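Local coordinates for protein Lys-gingipain catalytic subunit (Porphyromonas gingivalis, PDB 4TKX) that cleaves proteins after lysine as the catalytic subunit of a secreted cysteine endopeptidase of the C25 family, at residues M16-G21 with P30-K35; T220-P225 with P259-V264; C248-Q253 with S280-W285. One frame throughout, in Å; residues are numbered along the deposited sequence.

Interaction 1 (M16-G21 with P30-K35); sequences MLVVAG and PWLTWK
Met-16 and Trp-31 make the closest approach between 16-21 and 30-35. The thioether end of the methionine does the touching: CE lies 3.5 Å from CH2 of the indole, at an oblique angle to the ring, with CZ3 the next nearest ring atom. The sulfur follows in a Met-aromatic contact, SD standing 5.1 Å from the centroid of the six-membered ring of Trp-31 and 60° off its normal. Met-16 runs out extended through its first two torsions, with CG anti to the backbone N, and bends at chi3 (71°), which carries the methyl to the indole rim.

Aliphatic contacts continue this seam along the strand. CG2 of Val-18 sits at the edge of the Trp-31 ring, near its plane and 4.3 Å from CZ3. The same methyl meets CD2 of Leu-32 at 4.2 Å, a branch that reaches strandward from a CB set to one side. On the next turn of the helix, CG of Lys-35 approaches Met-16 CE at 4.0 Å.

Strand 14-20, helix 25-37 and strand 40-46 form a beta-alpha-beta unit, and the contact packs its first strand against its helix. Strand and helix segments run nearly antiparallel, at 174°, with their axes 11.9 Å apart. Alternate strand residues, Met-16 and Val-18, face the helix, whereas Leu-17 and Val-19 pack on helix 56-72 across the sheet.

The polar ends of Trp-31 and Lys-35 find their partners away from the strand. Trp-31 NE1 donates to Asp-362, and the Lys-35 ammonium forms salt bridges with Asp-362 and Glu-140. On its way there the lysine chain crosses one face of the Trp-31 indole, CE lying 3.2 Å above the plane toward the rim.

Interaction 2 (T220-P225 with P259-V264); sequences TAWADP and PCFGEV. With PB (lead (II) ion), chain T.
Trp-222 and Phe-261 stack face to face, pinning the central strand of the small antiparallel sheet 217-228 to the first turn of helix 261-267. The centroid of the indole five-membered ring lies 4.1 Å from that of the phenyl, and the planes are inclined by 26°. The overlap is offset: CZ of Phe-261 lies over the rim of the indole, 3.5 Å from CE2 of Trp-222. A chi1 of -179° swings the Phe-261 ring away from its backbone N and out from the helix start toward the indole, and CD2 also meets CA of Ala-221 at 3.8 Å. Tyr-276 takes the Trp-222 NE1 hydrogen, while Tyr-213 stacks with the indole.

Packing is sparser around the partly exposed Thr-220 and Pro-259, where the methyl CG2 of Thr-220 lies 3.8 Å from Pro-259 O. Beyond, a capping box starts the helix: Cys-260 N donates to the anti lone pair of Glu-263 OE1, and Glu-263 N returns a weak bond to Cys-260 SG. The same carboxylate holds the lead ion through both oxygens, at an experimentally established calcium site shared with Asp-85, Phe-254 and a water; OE2 of Glu-263 is 2.5 Å and OE1 2.7 Å from the metal.

Interaction 3 (C248-Q253 with S280-W285); sequences CCITAQ and SPNSYW. With TCK (N-[(1S)-5-amino-1-(chloroacetyl)pentyl]-4-methylbenzenesulfonamide), chain U.
The carbonyl oxygen of Ser-280 is gripped by the side-chain amide of Gln-253, whose NE2 donates to it at 2.9 Å in a nearly straight bond (173°). The oxygen lies in the amide plane, and CA of Ile-250 adds a CA-H...O contact at 3.3 Å. An extended chain carries the Gln-253 amide there. Further along, Ile-250 N donates to Pro-281 O at 3.1 Å, approaching from above the carbonyl plane, while the CG2 methyl of Ile-250 lies against Ser-280 O and the Pro-281 carbonyl carbon.

These two loops, at the ends of neighbouring strands 242-247 and 273-279, contribute much of the active site; His-216, the inferred proton donor, comes from outside them. Cys-249, the nucleophile, is joined through SG to CM of the inhibitor. Its backbone N donates to the inhibitor ketone oxygen at 2.8 Å, and Gly-217 N is also hydrogen-bonded to the inhibitor. Asn-282 borders the sulfur, with OD1 3.6 Å from Cys-249 SG and ND2 near inhibitor C5. The indole face of Trp-285 covers the lysyl chain, CG of the inhibitor lying 3.5 Å above the plane. Ser-283 OG, beside the Cys-248 carbonyl, is bonded to Asp-288, which also binds the inhibitor.

The Cys-249 N-H on the ketone oxygen is consistent with part of an oxyanion hole that would stabilise negative charge during catalysis, with Gly-217 N a possible second donor.

Overall arrangement
All three contacts are largely buried, but they serve different parts of the fold. Interaction 1 is wholly apolar between its segments and belongs to the four-stranded parallel sheet, its centre about 27 and 28 Å from those of interactions 2 and 3 and touching neither. Interactions 2 and 3 have centres about 11 Å apart and alternate along the chain, in the order 220-225, 248-253, 259-264, 280-285. They meet directly: Gly-262 N probably donates to Thr-251 O at 3.0 Å. Aromatic stacking and a metal-bound carboxylate characterise interaction 2, whereas interaction 3 relies on hydrogen bonds to carbonyls and lines the substrate pocket.

Interaction 1 (M16-G21 with P30-K35)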
ATOM      1  N   MET A  16     -13.537   4.787  -0.938  1.00  7.56           N
ATOM      2  CA  MET A  16     -12.351   5.622  -0.927  1.00  7.89           C
ATOM      3  C   MET A  16     -12.706   7.092  -1.081  1.00  7.93           C
ATOM      4  O   MET A  16     -13.456   7.480  -1.987  1.00  8.53           O
ATOM      5  CB  MET A  16     -11.388   5.203  -2.034  1.00  9.10           C
ATOM      6  CG  MET A  16     -10.132   6.080  -2.101  1.00 11.95           C
ATOM      7  SD  MET A  16      -8.793   5.310  -3.038  1.00 17.56           S
ATOM      8  CE  MET A  16      -9.400   5.410  -4.655  1.00 17.97           C
ATOM      9  N   LEU A  17     -12.157   7.896  -0.173  1.00  7.65           N
ATOM     10  CA  LEU A  17     -12.235   9.344  -0.249  1.00  8.14           C
ATOM     11  C   LEU A  17     -10.939   9.831  -0.890  1.00  7.70           C
ATOM     12  O   LEU A  17      -9.842   9.446  -0.470  1.00  8.22           O
ATOM     13  CB  LEU A  17     -12.361   9.915   1.171  1.00  8.80           C
ATOM     14  CG  LEU A  17     -12.356  11.445   1.290  1.00 10.27           C
ATOM     15  CD1 LEU A  17     -13.506  12.071   0.534  1.00 11.31           C
ATOM     16  CD2 LEU A  17     -12.434  11.826   2.737  1.00 11.82           C
ATOM     17  N   VAL A  18     -11.067  10.657  -1.918  1.00  6.89           N
ATOM     18  CA  VAL A  18      -9.914  11.174  -2.636  1.00  7.43           C
ATOM     19  C   VAL A  18      -9.915  12.688  -2.509  1.00  7.32           C
ATOM     20  O   VAL A  18     -10.913  13.351  -2.829  1.00  8.51           O
ATOM     21  CB  VAL A  18      -9.956  10.797  -4.130  1.00  7.57           C
ATOM     22  CG1 VAL A  18      -8.727  11.358  -4.876  1.00  8.41           C
ATOM     23  CG2 VAL A  18     -10.016   9.291  -4.305  1.00  8.17           C
ATOM     24  N   VAL A  19      -8.804  13.233  -2.022  1.00  5.92           N
ATOM     25  CA  VAL A  19      -8.611  14.686  -1.979  1.00  6.46           C
ATOM     26  C   VAL A  19      -7.386  14.992  -2.837  1.00  6.59           C
ATOM     27  O   VAL A  19      -6.291  14.479  -2.585  1.00  7.27           O
ATOM     28  CB  VAL A  19      -8.406  15.187  -0.537  1.00  7.15           C
ATOM     29  CG1 VAL A  19      -8.108  16.702  -0.517  1.00  8.64           C
ATOM     30  CG2 VAL A  19      -9.641  14.858   0.303  1.00  8.46           C
ATOM     31  N   ALA A  20      -7.586  15.799  -3.878  1.00  6.67           N
ATOM     32  CA  ALA A  20      -6.570  15.982  -4.900  1.00  7.59           C
ATOM     33  C   ALA A  20      -6.364  17.444  -5.249  1.00  7.73           C
ATOM     34  O   ALA A  20      -7.304  18.245  -5.306  1.00  8.13           O
ATOM     35  CB  ALA A  20      -6.948  15.210  -6.166  1.00  7.32           C
ATOM     36  N   GLY A  21      -5.118  17.797  -5.501  1.00  7.35           N
ATOM     37  CA  GLY A  21      -4.837  19.084  -6.096  1.00  7.76           C
ATOM     38  C   GLY A  21      -5.583  19.262  -7.401  1.00  8.15           C
ATOM     39  O   GLY A  21      -5.690  18.339  -8.236  1.00  8.43           O
ATOM     40  N   PRO A  30      -7.780   8.234 -15.313  1.00  7.93           N
ATOM     41  CA  PRO A  30      -7.655   6.794 -15.584  1.00  8.06           C
ATOM     42  C   PRO A  30      -7.501   5.944 -14.320  1.00  6.63           C
ATOM     43  O   PRO A  30      -7.919   4.792 -14.286  1.00  7.45           O
ATOM     44  CB  PRO A  30      -6.387   6.685 -16.425  1.00 10.27           C
ATOM     45  CG  PRO A  30      -6.006   8.041 -16.781  1.00 12.28           C
ATOM     46  CD  PRO A  30      -6.753   9.030 -16.002  1.00  9.75           C
ATOM     47  N   TRP A  31      -6.896   6.509 -13.286  1.00  6.11           N
ATOM     48  CA  TRP A  31      -6.763   5.799 -12.015  1.00  5.65           C
ATOM     49  C   TRP A  31      -8.144   5.661 -11.349  1.00  6.16           C
ATOM     50  O   TRP A  31      -8.546   4.572 -10.915  1.00  7.12           O
ATOM     51  CB  TRP A  31      -5.782   6.552 -11.133  1.00  5.72           C
ATOM     52  CG  TRP A  31      -5.390   5.919  -9.837  1.00  5.71           C
ATOM     53  CD1 TRP A  31      -4.488   4.922  -9.648  1.00  6.52           C
ATOM     54  CD2 TRP A  31      -5.846   6.300  -8.542  1.00  6.68           C
ATOM     55  NE1 TRP A  31      -4.353   4.650  -8.313  1.00  6.86           N
ATOM     56  CE2 TRP A  31      -5.185   5.474  -7.608  1.00  6.97           C
ATOM     57  CE3 TRP A  31      -6.744   7.261  -8.077  1.00  8.04           C
ATOM     58  CZ2 TRP A  31      -5.389   5.586  -6.240  1.00  8.37           C
ATOM     59  CZ3 TRP A  31      -6.949   7.365  -6.703  1.00  8.83           C
ATOM     60  CH2 TRP A  31      -6.274   6.537  -5.807  1.00  8.49           C
ATOM     61  N   LEU A  32      -8.883   6.762 -11.288  1.00  6.39           N
ATOM     62  CA  LEU A  32     -10.224   6.726 -10.721  1.00  6.79           C
ATOM     63  C   LEU A  32     -11.128   5.777 -11.488  1.00  7.00           C
ATOM     64  O   LEU A  32     -11.937   5.051 -10.892  1.00  8.05           O
ATOM     65  CB  LEU A  32     -10.841   8.120 -10.741  1.00  7.49           C
ATOM     66  CG  LEU A  32     -10.079   9.177  -9.958  1.00  7.70           C
ATOM     67  CD1 LEU A  32     -10.651  10.576 -10.260  1.00  8.71           C
ATOM     68  CD2 LEU A  32     -10.153   8.874  -8.467  1.00  7.89           C
ATOM     69  N   THR A  33     -11.028   5.797 -12.809  1.00  6.91           N
ATOM     70  CA  THR A  33     -11.848   4.912 -13.635  1.00  7.55           C
ATOM     71  C   THR A  33     -11.618   3.431 -13.287  1.00  7.02           C
ATOM     72  O   THR A  33     -12.561   2.663 -13.074  1.00  6.77           O
ATOM     73  CB  THR A  33     -11.574   5.150 -15.143  1.00  8.91           C
ATOM     74  OG1 THR A  33     -12.001   6.467 -15.499  1.00 10.04           O
ATOM     75  CG2 THR A  33     -12.312   4.125 -15.999  1.00 10.20           C
ATOM     76  N   TRP A  34     -10.352   3.048 -13.181  1.00  6.92           N
ATOM     77  CA  TRP A  34     -10.005   1.678 -12.798  1.00  6.89           C
ATOM     78  C   TRP A  34     -10.425   1.348 -11.364  1.00  6.93           C
ATOM     79  O   TRP A  34     -10.959   0.261 -11.115  1.00  7.41           O
ATOM     80  CB  TRP A  34      -8.514   1.467 -12.967  1.00  7.11           C
ATOM     81  CG  TRP A  34      -7.971   0.223 -12.318  1.00  6.63           C
ATOM     82  CD1 TRP A  34      -6.974   0.173 -11.383  1.00  6.62           C
ATOM     83  CD2 TRP A  34      -8.378  -1.137 -12.539  1.00  6.74           C
ATOM     84  NE1 TRP A  34      -6.735  -1.121 -11.007  1.00  6.79           N
ATOM     85  CE2 TRP A  34      -7.574  -1.951 -11.707  1.00  6.98           C
ATOM     86  CE3 TRP A  34      -9.330  -1.745 -13.363  1.00  6.89           C
ATOM     87  CZ2 TRP A  34      -7.700  -3.331 -11.669  1.00  7.94           C
ATOM     88  CZ3 TRP A  34      -9.473  -3.135 -13.304  1.00  7.98           C
ATOM     89  CH2 TRP A  34      -8.655  -3.905 -12.477  1.00  8.32           C
ATOM     90  N   LYS A  35     -10.199   2.260 -10.410  1.00  6.64           N
ATOM     91  CA  LYS A  35     -10.644   1.969  -9.053  1.00  6.52           C
ATOM     92  C   LYS A  35     -12.162   1.715  -9.013  1.00  6.32           C
ATOM     93  O   LYS A  35     -12.618   0.790  -8.334  1.00  6.28           O
ATOM     94  CB  LYS A  35     -10.261   3.068  -8.073  1.00  6.53           C
ATOM     95  CG  LYS A  35      -8.754   3.250  -7.911  1.00  7.33           C
ATOM     96  CD  LYS A  35      -8.021   1.972  -7.506  1.00  7.42           C
ATOM     97  CE  LYS A  35      -6.565   2.275  -7.203  1.00  8.51           C
ATOM     98  NZ  LYS A  35      -5.723   1.111  -6.864  1.00  8.13           N
TER

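Interaction 2 (T220-P225 with P259-V264)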
ATOM      1  N   THR A 220      17.277  11.488   0.689  1.00 11.43           N
ATOM      2  CA  THR A 220      17.370  11.175  -0.736  1.00 11.48           C
ATOM      3  C   THR A 220      18.156   9.891  -1.046  1.00 11.21           C
ATOM      4  O   THR A 220      18.562   9.670  -2.181  1.00 12.33           O
ATOM      5  CB  THR A 220      18.021  12.328  -1.522  1.00 12.57           C
ATOM      6  OG1 THR A 220      19.335  12.558  -1.023  1.00 13.66           O
ATOM      7  CG2 THR A 220      17.205  13.620  -1.401  1.00 13.05           C
ATOM      8  N   ALA A 221      18.353   9.029  -0.057  1.00 10.44           N
ATOM      9  CA  ALA A 221      19.128   7.816  -0.291  1.00 10.76           C
ATOM     10  C   ALA A 221      18.912   6.716   0.733  1.00 10.60           C
ATOM     11  O   ALA A 221      18.678   6.971   1.917  1.00 11.49           O
ATOM     12  CB  ALA A 221      20.613   8.153  -0.365  1.00 11.60           C
ATOM     13  N   TRP A 222      19.006   5.476   0.256  1.00 10.82           N
ATOM     14  CA  TRP A 222      19.423   4.367   1.107  1.00 10.69           C
ATOM     15  C   TRP A 222      20.944   4.485   1.177  1.00 11.97           C
ATOM     16  O   TRP A 222      21.599   4.532   0.142  1.00 12.81           O
ATOM     17  CB  TRP A 222      19.002   3.027   0.497  1.00 10.82           C
ATOM     18  CG  TRP A 222      17.495   2.760   0.531  1.00 10.42           C
ATOM     19  CD1 TRP A 222      16.534   3.490   1.185  1.00 10.44           C
ATOM     20  CD2 TRP A 222      16.804   1.671  -0.090  1.00 10.37           C
ATOM     21  NE1 TRP A 222      15.301   2.929   1.002  1.00 10.71           N
ATOM     22  CE2 TRP A 222      15.431   1.819   0.212  1.00 10.42           C
ATOM     23  CE3 TRP A 222      17.206   0.597  -0.893  1.00  9.86           C
ATOM     24  CZ2 TRP A 222      14.467   0.906  -0.225  1.00 11.03           C
ATOM     25  CZ3 TRP A 222      16.251  -0.285  -1.346  1.00 11.13           C
ATOM     26  CH2 TRP A 222      14.895  -0.130  -1.015  1.00 10.53           C
ATOM     27  N   ALA A 223      21.513   4.556   2.383  1.00 12.31           N
ATOM     28  CA  ALA A 223      22.887   5.035   2.547  1.00 14.34           C
ATOM     29  C   ALA A 223      23.996   4.058   2.159  1.00 14.25           C
ATOM     30  O   ALA A 223      25.029   4.465   1.608  1.00 15.75           O
ATOM     31  CB  ALA A 223      23.101   5.478   3.992  1.00 16.39           C
ATOM     32  N   ASP A 224      23.825   2.778   2.484  1.00 14.28           N
ATOM     33  CA  ASP A 224      24.911   1.817   2.336  1.00 15.12           C
ATOM     34  C   ASP A 224      24.360   0.398   2.480  1.00 14.70           C
ATOM     35  O   ASP A 224      23.988  -0.017   3.584  1.00 14.71           O
ATOM     36  CB  ASP A 224      25.990   2.073   3.405  1.00 17.17           C
ATOM     37  CG  ASP A 224      27.256   1.287   3.150  1.00 19.97           C
ATOM     38  OD1 ASP A 224      27.210   0.319   2.351  1.00 21.35           O
ATOM     39  OD2 ASP A 224      28.300   1.630   3.766  1.00 21.24           O
ATOM     40  N   PRO A 225      24.295  -0.352   1.370  1.00 13.35           N
ATOM     41  CA  PRO A 225      24.717   0.016   0.017  1.00 13.56           C
ATOM     42  C   PRO A 225      23.954   1.208  -0.523  1.00 13.46           C
ATOM     43  O   PRO A 225      22.740   1.333  -0.356  1.00 13.49           O
ATOM     44  CB  PRO A 225      24.438  -1.253  -0.803  1.00 14.15           C
ATOM     45  CG  PRO A 225      23.443  -2.021  -0.014  1.00 13.68           C
ATOM     46  CD  PRO A 225      23.793  -1.733   1.422  1.00 13.42           C
ATOM     47  N   PRO A 259      12.836  16.584  -3.693  1.00 10.98           N
ATOM     48  CA  PRO A 259      11.973  15.400  -3.613  1.00 10.07           C
ATOM     49  C   PRO A 259      12.673  14.291  -2.830  1.00  9.70           C
ATOM     50  O   PRO A 259      13.852  14.009  -3.072  1.00 10.78           O
ATOM     51  CB  PRO A 259      11.791  15.011  -5.081  1.00 11.09           C
ATOM     52  CG  PRO A 259      11.920  16.330  -5.813  1.00 11.80           C
ATOM     53  CD  PRO A 259      13.022  17.045  -5.076  1.00 12.11           C
ATOM     54  N   CYS A 260      11.967  13.669  -1.889  1.00  9.23           N
ATOM     55  CA  CYS A 260      12.587  12.623  -1.087  1.00  9.04           C
ATOM     56  C   CYS A 260      12.652  11.298  -1.868  1.00  8.35           C
ATOM     57  O   CYS A 260      12.062  11.140  -2.935  1.00  7.65           O
ATOM     58  CB  CYS A 260      11.865  12.444   0.242  1.00  9.68           C
ATOM     59  SG  CYS A 260      10.204  11.745   0.114  1.00 10.86           S
ATOM     60  N   PHE A 261      13.436  10.376  -1.335  1.00  8.51           N
ATOM     61  CA  PHE A 261      13.653   9.078  -1.948  1.00  8.04           C
ATOM     62  C   PHE A 261      12.311   8.408  -2.276  1.00  7.80           C
ATOM     63  O   PHE A 261      12.106   7.875  -3.372  1.00  7.54           O
ATOM     64  CB  PHE A 261      14.474   8.226  -0.976  1.00  8.61           C
ATOM     65  CG  PHE A 261      14.795   6.847  -1.475  1.00  8.91           C
ATOM     66  CD1 PHE A 261      13.899   5.803  -1.304  1.00  9.56           C
ATOM     67  CD2 PHE A 261      16.011   6.584  -2.068  1.00  9.63           C
ATOM     68  CE1 PHE A 261      14.200   4.534  -1.742  1.00  9.73           C
ATOM     69  CE2 PHE A 261      16.319   5.325  -2.506  1.00  9.10           C
ATOM     70  CZ  PHE A 261      15.406   4.287  -2.331  1.00  9.28           C
ATOM     71  N   GLY A 262      11.385   8.435  -1.327  1.00  8.06           N
ATOM     72  CA  GLY A 262      10.089   7.794  -1.546  1.00  8.01           C
ATOM     73  C   GLY A 262       9.278   8.407  -2.670  1.00  7.35           C
ATOM     74  O   GLY A 262       8.539   7.710  -3.389  1.00  8.51           O
ATOM     75  N   GLU A 263       9.376   9.719  -2.793  1.00  7.10           N
ATOM     76  CA  GLU A 263       8.734  10.443  -3.886  1.00  8.07           C
ATOM     77  C   GLU A 263       9.396  10.101  -5.221  1.00  7.34           C
ATOM     78  O   GLU A 263       8.721   9.810  -6.202  1.00  7.93           O
ATOM     79  CB  GLU A 263       8.789  11.956  -3.634  1.00  8.21           C
ATOM     80  CG  GLU A 263       7.779  12.422  -2.599  1.00  8.50           C
ATOM     81  CD  GLU A 263       7.900  13.892  -2.239  1.00 10.40           C
ATOM     82  OE1 GLU A 263       9.036  14.341  -2.034  1.00 13.11           O
ATOM     83  OE2 GLU A 263       6.863  14.597  -2.140  1.00 10.43           O
ATOM     84  N   VAL A 264      10.721  10.111  -5.264  1.00  7.31           N
ATOM     85  CA  VAL A 264      11.392   9.859  -6.517  1.00  7.24           C
ATOM     86  C   VAL A 264      11.129   8.419  -6.976  1.00  7.74           C
ATOM     87  O   VAL A 264      10.845   8.187  -8.144  1.00  7.74           O
ATOM     88  CB  VAL A 264      12.893  10.152  -6.428  1.00  8.15           C
ATOM     89  CG1 VAL A 264      13.580   9.762  -7.717  1.00  8.15           C
ATOM     90  CG2 VAL A 264      13.109  11.650  -6.103  1.00  8.45           C
TER
HETATM   91 PB    PB T 719       7.951  16.772  -1.669  0.85 11.82          PB
HETATM   92  O   HOH W   1       9.458  17.658  -3.419  1.00 19.47           O

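Interaction 3 (C248-Q253 with S280-W285)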
ATOM      1  N   CYS A 248      14.346   2.642   7.634  1.00 11.81           N
ATOM      2  CA  CYS A 248      15.504   3.493   7.859  1.00 11.80           C
ATOM      3  C   CYS A 248      15.020   4.913   8.089  1.00 11.72           C
ATOM      4  O   CYS A 248      13.828   5.194   7.973  1.00 11.40           O
ATOM      5  CB  CYS A 248      16.441   3.447   6.647  1.00 12.82           C
ATOM      6  SG  CYS A 248      15.704   3.931   5.069  1.00 14.26           S
ATOM      7  N   CYS A 249      15.939   5.819   8.410  1.00 11.43           N
ATOM      8  CA  CYS A 249      15.566   7.216   8.600  1.00 12.22           C
ATOM      9  C   CYS A 249      15.128   7.942   7.338  1.00 11.08           C
ATOM     10  O   CYS A 249      15.677   7.726   6.266  1.00 11.37           O
ATOM     11  CB  CYS A 249      16.740   7.998   9.174  1.00 14.10           C
ATOM     12  SG  CYS A 249      17.236   7.429  10.804  1.00 18.22           S
ATOM     13  N   ILE A 250      14.129   8.796   7.534  1.00 10.34           N
ATOM     14  CA  ILE A 250      13.793   9.991   6.725  1.00 10.68           C
ATOM     15  C   ILE A 250      13.625   9.918   5.189  1.00 10.19           C
ATOM     16  O   ILE A 250      13.407  10.949   4.547  1.00 11.07           O
ATOM     17  CB  ILE A 250      14.731  11.204   7.079  1.00 11.39           C
ATOM     18  CG1 ILE A 250      16.181  10.971   6.652  1.00 12.66           C
ATOM     19  CG2 ILE A 250      14.627  11.533   8.593  1.00 12.07           C
ATOM     20  CD1 ILE A 250      17.128  12.128   7.033  1.00 13.40           C
ATOM     21  N   THR A 251      13.631   8.720   4.605  1.00  9.97           N
ATOM     22  CA  THR A 251      13.483   8.603   3.163  1.00  9.52           C
ATOM     23  C   THR A 251      12.080   8.980   2.681  1.00  9.64           C
ATOM     24  O   THR A 251      11.887   9.197   1.484  1.00  9.71           O
ATOM     25  CB  THR A 251      13.776   7.192   2.641  1.00  9.59           C
ATOM     26  OG1 THR A 251      12.866   6.256   3.228  1.00 10.31           O
ATOM     27  CG2 THR A 251      15.231   6.800   2.907  1.00 11.43           C
ATOM     28  N   ALA A 252      11.108   9.031   3.590  1.00  9.28           N
ATOM     29  CA  ALA A 252       9.761   9.483   3.237  1.00  9.75           C
ATOM     30  C   ALA A 252       9.433  10.874   3.793  1.00 10.11           C
ATOM     31  O   ALA A 252       8.274  11.209   3.987  1.00 10.92           O
ATOM     32  CB  ALA A 252       8.708   8.463   3.678  1.00  9.73           C
ATOM     33  N   GLN A 253      10.460  11.678   4.044  1.00  9.75           N
ATOM     34  CA  GLN A 253      10.254  13.034   4.563  1.00  9.54           C
ATOM     35  C   GLN A 253       9.846  13.937   3.408  1.00 10.10           C
ATOM     36  O   GLN A 253      10.680  14.618   2.816  1.00 10.12           O
ATOM     37  CB  GLN A 253      11.510  13.563   5.268  1.00 11.15           C
ATOM     38  CG  GLN A 253      11.225  14.769   6.139  1.00 11.94           C
ATOM     39  CD  GLN A 253      12.435  15.214   6.927  1.00 13.46           C
ATOM     40  OE1 GLN A 253      12.980  16.298   6.705  1.00 15.56           O
ATOM     41  NE2 GLN A 253      12.864  14.376   7.862  1.00 13.43           N
ATOM     42  N   SER A 280       9.108   9.319   7.667  1.00  9.78           N
ATOM     43  CA  SER A 280       9.371  10.738   7.546  1.00  9.77           C
ATOM     44  C   SER A 280      10.473  11.235   8.515  1.00 10.07           C
ATOM     45  O   SER A 280      11.408  11.888   8.078  1.00 10.33           O
ATOM     46  CB  SER A 280       8.077  11.529   7.718  1.00  9.63           C
ATOM     47  OG  SER A 280       8.358  12.921   7.831  1.00 11.12           O
ATOM     48  N   PRO A 281      10.371  10.909   9.817  1.00 10.70           N
ATOM     49  CA  PRO A 281      11.466  11.232  10.741  1.00 11.11           C
ATOM     50  C   PRO A 281      12.472  10.089  10.822  1.00 11.80           C
ATOM     51  O   PRO A 281      12.412   9.122  10.037  1.00 12.01           O
ATOM     52  CB  PRO A 281      10.744  11.365  12.075  1.00 11.90           C
ATOM     53  CG  PRO A 281       9.685  10.282  11.998  1.00 10.74           C
ATOM     54  CD  PRO A 281       9.211  10.347  10.532  1.00 11.12           C
ATOM     55  N   ASN A 282      13.384  10.181  11.784  1.00 11.90           N
ATOM     56  CA  ASN A 282      14.291   9.087  12.064  1.00 12.48           C
ATOM     57  C   ASN A 282      13.535   7.822  12.448  1.00 13.32           C
ATOM     58  O   ASN A 282      12.481   7.882  13.068  1.00 13.64           O
ATOM     59  CB  ASN A 282      15.213   9.458  13.225  1.00 14.67           C
ATOM     60  CG  ASN A 282      16.143  10.587  12.889  1.00 17.66           C
ATOM     61  OD1 ASN A 282      16.440  10.839  11.723  1.00 19.42           O
ATOM     62  ND2 ASN A 282      16.627  11.267  13.916  1.00 19.32           N
ATOM     63  N   SER A 283      14.077   6.676  12.064  1.00 14.23           N
ATOM     64  CA  SER A 283      13.630   5.394  12.610  1.00 15.41           C
ATOM     65  C   SER A 283      14.765   4.829  13.472  1.00 16.65           C
ATOM     66  O   SER A 283      15.895   5.354  13.478  1.00 17.69           O
ATOM     67  CB  SER A 283      13.209   4.401  11.513  1.00 16.73           C
ATOM     68  OG  SER A 283      14.333   3.827  10.875  1.00 16.84           O
ATOM     69  N   TYR A 284      14.460   3.774  14.209  1.00 16.05           N
ATOM     70  CA  TYR A 284      15.388   3.253  15.215  1.00 17.01           C
ATOM     71  C   TYR A 284      15.492   1.756  15.081  1.00 16.57           C
ATOM     72  O   TYR A 284      14.576   1.102  14.602  1.00 16.33           O
ATOM     73  CB  TYR A 284      14.916   3.635  16.616  1.00 19.46           C
ATOM     74  CG  TYR A 284      14.970   5.116  16.787  1.00 22.26           C
ATOM     75  CD1 TYR A 284      16.159   5.749  17.131  1.00 24.02           C
ATOM     76  CD2 TYR A 284      13.852   5.892  16.544  1.00 23.49           C
ATOM     77  CE1 TYR A 284      16.220   7.130  17.262  1.00 24.95           C
ATOM     78  CE2 TYR A 284      13.898   7.272  16.672  1.00 24.32           C
ATOM     79  CZ  TYR A 284      15.084   7.877  17.021  1.00 26.34           C
ATOM     80  OH  TYR A 284      15.123   9.251  17.133  1.00 29.32           O
ATOM     81  N   TRP A 285      16.617   1.204  15.493  1.00 17.22           N
ATOM     82  CA  TRP A 285      16.851  -0.206  15.263  1.00 16.78           C
ATOM     83  C   TRP A 285      15.823  -1.123  15.946  1.00 16.39           C
ATOM     84  O   TRP A 285      15.296  -2.048  15.311  1.00 16.01           O
ATOM     85  CB  TRP A 285      18.279  -0.579  15.651  1.00 16.87           C
ATOM     86  CG  TRP A 285      19.324   0.017  14.738  1.00 17.44           C
ATOM     87  CD1 TRP A 285      20.047   1.163  14.956  1.00 19.11           C
ATOM     88  CD2 TRP A 285      19.773  -0.505  13.480  1.00 18.24           C
ATOM     89  NE1 TRP A 285      20.906   1.385  13.909  1.00 19.65           N
ATOM     90  CE2 TRP A 285      20.763   0.372  12.992  1.00 18.96           C
ATOM     91  CE3 TRP A 285      19.433  -1.629  12.716  1.00 18.22           C
ATOM     92  CZ2 TRP A 285      21.418   0.158  11.773  1.00 18.23           C
ATOM     93  CZ3 TRP A 285      20.098  -1.842  11.506  1.00 17.37           C
ATOM     94  CH2 TRP A 285      21.077  -0.950  11.052  1.00 18.25           C
TER
HETATM   95  S   TCK U 720      19.784   5.579  13.877  1.00 23.31           S
HETATM   96  O1S TCK U 720      19.282   4.683  14.882  1.00 23.02           O
HETATM   97  O2S TCK U 720      21.094   5.084  13.468  1.00 24.77           O
HETATM   98  C1  TCK U 720      19.942   7.240  14.520  1.00 24.17           C
HETATM   99  C2  TCK U 720      21.208   7.809  14.563  1.00 26.43           C
HETATM  100  C3  TCK U 720      21.355   9.114  15.065  1.00 26.82           C
HETATM  101  C4  TCK U 720      20.247   9.805  15.508  1.00 27.34           C
HETATM  102  C5  TCK U 720      18.960   9.216  15.461  1.00 25.89           C
HETATM  103  C6  TCK U 720      18.810   7.928  14.968  1.00 25.16           C
HETATM  104  C7  TCK U 720      20.420  11.196  16.049  1.00 27.88           C
HETATM  105  N   TCK U 720      18.721   5.594  12.609  1.00 20.34           N
HETATM  106  CA  TCK U 720      19.020   4.996  11.302  1.00 19.87           C
HETATM  107  C   TCK U 720      18.893   6.073  10.259  1.00 20.86           C
HETATM  108  O   TCK U 720      18.681   5.802   9.101  1.00 22.03           O
HETATM  109  CB  TCK U 720      18.019   3.847  11.004  1.00 18.64           C
HETATM  110  CG  TCK U 720      18.205   2.677  11.947  1.00 18.01           C
HETATM  111  CD  TCK U 720      17.076   1.593  11.791  1.00 16.78           C
HETATM  112  CE  TCK U 720      17.295   0.667  10.623  1.00 14.89           C
HETATM  113  NZ  TCK U 720      16.184  -0.248  10.521  1.00 14.27           N
HETATM  114  CM  TCK U 720      18.959   7.535  10.726  1.00 21.77           C